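Local coordinates for protein histone-lysine N-methyltransferase family member SUVH9 (Arabidopsis thaliana, PDB 4NJ5) that takes part in gene silencing, lacking methyltransferase activity but probably binding methylated DNA and recruiting RNA polymerase V to chromatin, at residues Arg10-Lys18 with Ser74-Asp82. Sequence-based numbering, arbitrary orientation.
Sequences RQFREHVRK and SIPGVQVGD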
loop_
_atom_site.group_PDB
_atom_site.type_symbol
_atom_site.label_atom_id
_atom_site.label_comp_id
_atom_site.label_asym_id
_atom_site.label_seq_id
_atom_site.Cartn_x
_atom_site.Cartn_y
_atom_site.Cartn_z
ATOM N N ARG A 10 18.408 -1.157 8.507
ATOM C CA ARG A 10 17.943 -0.132 7.579
ATOM C C ARG A 10 18.293 -0.505 6.145
ATOM O O ARG A 10 17.498 -0.298 5.227
ATOM C CB ARG A 10 18.585 1.214 7.940
ATOM C CG ARG A 10 18.525 2.276 6.858
ATOM C CD ARG A 10 17.232 3.077 6.920
ATOM N NE ARG A 10 17.312 4.303 6.127
ATOM C CZ ARG A 10 16.407 5.275 6.162
ATOM N NH1 ARG A 10 15.348 5.172 6.953
ATOM N NH2 ARG A 10 16.563 6.355 5.408
ATOM N N GLN A 11 19.485 -1.062 5.957
ATOM C CA GLN A 11 19.910 -1.523 4.640
ATOM C C GLN A 11 19.019 -2.643 4.108
ATOM O O GLN A 11 18.628 -2.638 2.940
ATOM C CB GLN A 11 21.382 -1.943 4.684
ATOM C CG GLN A 11 22.315 -0.777 4.974
ATOM C CD GLN A 11 23.766 -1.181 5.158
ATOM O OE1 GLN A 11 24.090 -2.051 5.967
ATOM N NE2 GLN A 11 24.651 -0.541 4.403
ATOM N N PHE A 12 18.702 -3.596 4.975
ATOM C CA PHE A 12 17.768 -4.666 4.647
ATOM C C PHE A 12 16.394 -4.110 4.260
ATOM O O PHE A 12 15.796 -4.522 3.256
ATOM C CB PHE A 12 17.624 -5.631 5.831
ATOM C CG PHE A 12 18.836 -6.484 6.079
ATOM C CD1 PHE A 12 19.487 -7.120 5.029
ATOM C CD2 PHE A 12 19.318 -6.659 7.366
ATOM C CE1 PHE A 12 20.601 -7.913 5.266
ATOM C CE2 PHE A 12 20.435 -7.447 7.606
ATOM C CZ PHE A 12 21.073 -8.075 6.557
ATOM N N ARG A 13 15.899 -3.170 5.062
ATOM C CA ARG A 13 14.589 -2.567 4.821
ATOM C C ARG A 13 14.567 -1.857 3.467
ATOM O O ARG A 13 13.574 -1.914 2.732
ATOM C CB ARG A 13 14.229 -1.597 5.954
ATOM C CG ARG A 13 12.789 -1.119 5.961
ATOM C CD ARG A 13 11.797 -2.275 5.913
ATOM N NE ARG A 13 10.434 -1.828 6.202
ATOM C CZ ARG A 13 9.347 -2.584 6.077
ATOM N NH1 ARG A 13 8.157 -2.078 6.370
ATOM N NH2 ARG A 13 9.445 -3.842 5.661
ATOM N N GLU A 14 15.682 -1.216 3.134
ATOM C CA GLU A 14 15.815 -0.530 1.855
ATOM C C GLU A 14 15.809 -1.514 0.685
ATOM O O GLU A 14 15.116 -1.297 -0.319
ATOM C CB GLU A 14 17.088 0.319 1.842
ATOM C CG GLU A 14 17.137 1.349 0.732
ATOM C CD GLU A 14 16.154 2.496 0.932
ATOM O OE1 GLU A 14 16.068 3.357 0.033
ATOM O OE2 GLU A 14 15.473 2.547 1.979
ATOM N N HIS A 15 16.573 -2.597 0.816
ATOM C CA HIS A 15 16.560 -3.639 -0.208
ATOM C C HIS A 15 15.141 -4.153 -0.453
ATOM O O HIS A 15 14.707 -4.271 -1.606
ATOM C CB HIS A 15 17.487 -4.808 0.142
ATOM C CG HIS A 15 17.396 -5.946 -0.829
ATOM N ND1 HIS A 15 17.949 -5.895 -2.090
ATOM C CD2 HIS A 15 16.790 -7.155 -0.732
ATOM C CE1 HIS A 15 17.700 -7.028 -2.725
ATOM N NE2 HIS A 15 16.999 -7.808 -1.923
ATOM N N VAL A 16 14.421 -4.447 0.629
ATOM C CA VAL A 16 13.035 -4.907 0.506
ATOM C C VAL A 16 12.161 -3.871 -0.198
ATOM O O VAL A 16 11.324 -4.215 -1.039
ATOM C CB VAL A 16 12.417 -5.251 1.879
ATOM C CG1 VAL A 16 10.902 -5.363 1.780
ATOM C CG2 VAL A 16 13.014 -6.533 2.422
ATOM N N ARG A 17 12.366 -2.602 0.144
ATOM C CA ARG A 17 11.628 -1.512 -0.485
ATOM C C ARG A 17 11.806 -1.539 -2.009
ATOM O O ARG A 17 10.824 -1.570 -2.769
ATOM C CB ARG A 17 12.087 -0.172 0.093
ATOM C CG ARG A 17 11.208 1.007 -0.270
ATOM C CD ARG A 17 11.611 2.256 0.507
ATOM N NE ARG A 17 12.891 2.809 0.074
ATOM C CZ ARG A 17 13.033 3.639 -0.954
ATOM N NH1 ARG A 17 11.973 4.006 -1.661
ATOM N NH2 ARG A 17 14.234 4.100 -1.280
ATOM N N LYS A 18 13.062 -1.553 -2.447
ATOM C CA LYS A 18 13.372 -1.624 -3.876
ATOM C C LYS A 18 12.769 -2.867 -4.546
ATOM O O LYS A 18 12.249 -2.799 -5.672
ATOM C CB LYS A 18 14.886 -1.592 -4.102
ATOM C CG LYS A 18 15.534 -0.243 -3.831
ATOM C CD LYS A 18 15.103 0.785 -4.864
ATOM C CE LYS A 18 15.687 2.159 -4.565
ATOM N NZ LYS A 18 17.179 2.160 -4.591
ATOM N N SER A 74 13.108 -14.810 11.146
ATOM C CA SER A 74 12.797 -13.548 10.484
ATOM C C SER A 74 13.500 -13.392 9.134
ATOM O O SER A 74 14.644 -13.808 8.968
ATOM C CB SER A 74 13.152 -12.371 11.398
ATOM O OG SER A 74 12.624 -12.559 12.700
ATOM N N ILE A 75 12.797 -12.804 8.170
ATOM C CA ILE A 75 13.409 -12.404 6.912
ATOM C C ILE A 75 13.852 -10.948 7.056
ATOM O O ILE A 75 13.025 -10.071 7.316
ATOM C CB ILE A 75 12.428 -12.537 5.725
ATOM C CG1 ILE A 75 11.864 -13.959 5.646
ATOM C CG2 ILE A 75 13.106 -12.158 4.415
ATOM C CD1 ILE A 75 12.914 -15.047 5.427
ATOM N N PRO A 76 15.162 -10.689 6.909
ATOM C CA PRO A 76 15.697 -9.339 7.110
ATOM C C PRO A 76 15.043 -8.334 6.173
ATOM O O PRO A 76 14.977 -8.575 4.966
ATOM C CB PRO A 76 17.183 -9.498 6.771
ATOM C CG PRO A 76 17.469 -10.943 7.021
ATOM C CD PRO A 76 16.224 -11.660 6.596
ATOM N N GLY A 77 14.547 -7.235 6.733
ATOM C CA GLY A 77 13.898 -6.203 5.945
ATOM C C GLY A 77 12.390 -6.358 5.870
ATOM O O GLY A 77 11.684 -5.419 5.515
ATOM N N VAL A 78 11.893 -7.548 6.190
ATOM C CA VAL A 78 10.455 -7.786 6.206
ATOM C C VAL A 78 9.963 -7.779 7.643
ATOM O O VAL A 78 10.362 -8.615 8.450
ATOM C CB VAL A 78 10.082 -9.121 5.540
ATOM C CG1 VAL A 78 8.564 -9.298 5.521
ATOM C CG2 VAL A 78 10.645 -9.183 4.130
ATOM N N GLN A 79 9.098 -6.826 7.960
ATOM C CA GLN A 79 8.697 -6.606 9.338
ATOM C C GLN A 79 7.286 -7.098 9.594
ATOM O O GLN A 79 6.477 -7.213 8.671
ATOM C CB GLN A 79 8.789 -5.121 9.677
ATOM C CG GLN A 79 9.921 -4.406 8.973
ATOM C CD GLN A 79 10.285 -3.100 9.648
ATOM O OE1 GLN A 79 9.569 -2.105 9.534
ATOM N NE2 GLN A 79 11.403 -3.101 10.364
ATOM N N VAL A 80 6.998 -7.382 10.858
ATOM C CA VAL A 80 5.656 -7.747 11.269
ATOM C C VAL A 80 4.679 -6.645 10.881
ATOM O O VAL A 80 4.915 -5.467 11.154
ATOM C CB VAL A 80 5.582 -7.971 12.786
ATOM C CG1 VAL A 80 4.155 -8.283 13.205
ATOM C CG2 VAL A 80 6.522 -9.094 13.195
ATOM N N GLY A 81 3.591 -7.032 10.223
ATOM C CA GLY A 81 2.558 -6.085 9.861
ATOM C C GLY A 81 2.596 -5.707 8.396
ATOM O O GLY A 81 1.665 -5.082 7.889
ATOM N N ASP A 82 3.678 -6.073 7.715
ATOM C CA ASP A 82 3.753 -5.875 6.274
ATOM C C ASP A 82 2.613 -6.632 5.607
ATOM O O ASP A 82 2.310 -7.764 5.983
ATOM C CB ASP A 82 5.096 -6.346 5.717
ATOM C CG ASP A 82 6.238 -5.423 6.088
ATOM O OD1 ASP A 82 5.966 -4.309 6.584
ATOM O OD2 ASP A 82 7.409 -5.806 5.876
HETATM O O HOH W 1 16.554 -7.382 3.113
#
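Arg13, on the long N-terminal helix 8-35, reaches two consecutive type II beta turns of the SRA domain, Ile75-Val78 and Gln79-Asp82, and ties the loop before strand 83-84 to the helix. Its CG lies opposite the backbone N (chi1 -168°) and the chain bends at chi2 (52°), which carries the guanidinium over to the turns. The guanidinium meets the Asp82 carboxylate end-on and nearly coplanar, the planes 7° apart: NH1 donates to OD1 (3.1 Å) and NH2 to OD2 (2.8 Å), both on the syn side. NH2 also gives a hydrogen bond to the carbonyl O of Gly77 at 2.7 Å, near the guanidinium plane, so one nitrogen serves both turns. CG of Gln79 lies over the centre of one guanidinium face, 3.4 Å from Arg13 NH2. With an alanine here, the Asp82 carboxylate would probably lose its charge partner across the contact, and Gly77 O this donor. Earlier in the loop, Pro76 CB sits over one face of the Phe12 ring in a CH-pi contact, 3.6 Å from the centroid. Gly77 packs closely on the helix, where a side chain would run into Phe12 O and Val16 CG2; the latter methyl also touches Val78 CG2. One water donates to both Phe12 O and Pro76 O, linking the helix backbone to the first turn. Away from the loop, Arg17 makes a cation-pi contact with Trp421. Asp82 OD2 takes a second donor, Gln79 N at 2.9 Å, from above the carboxylate plane.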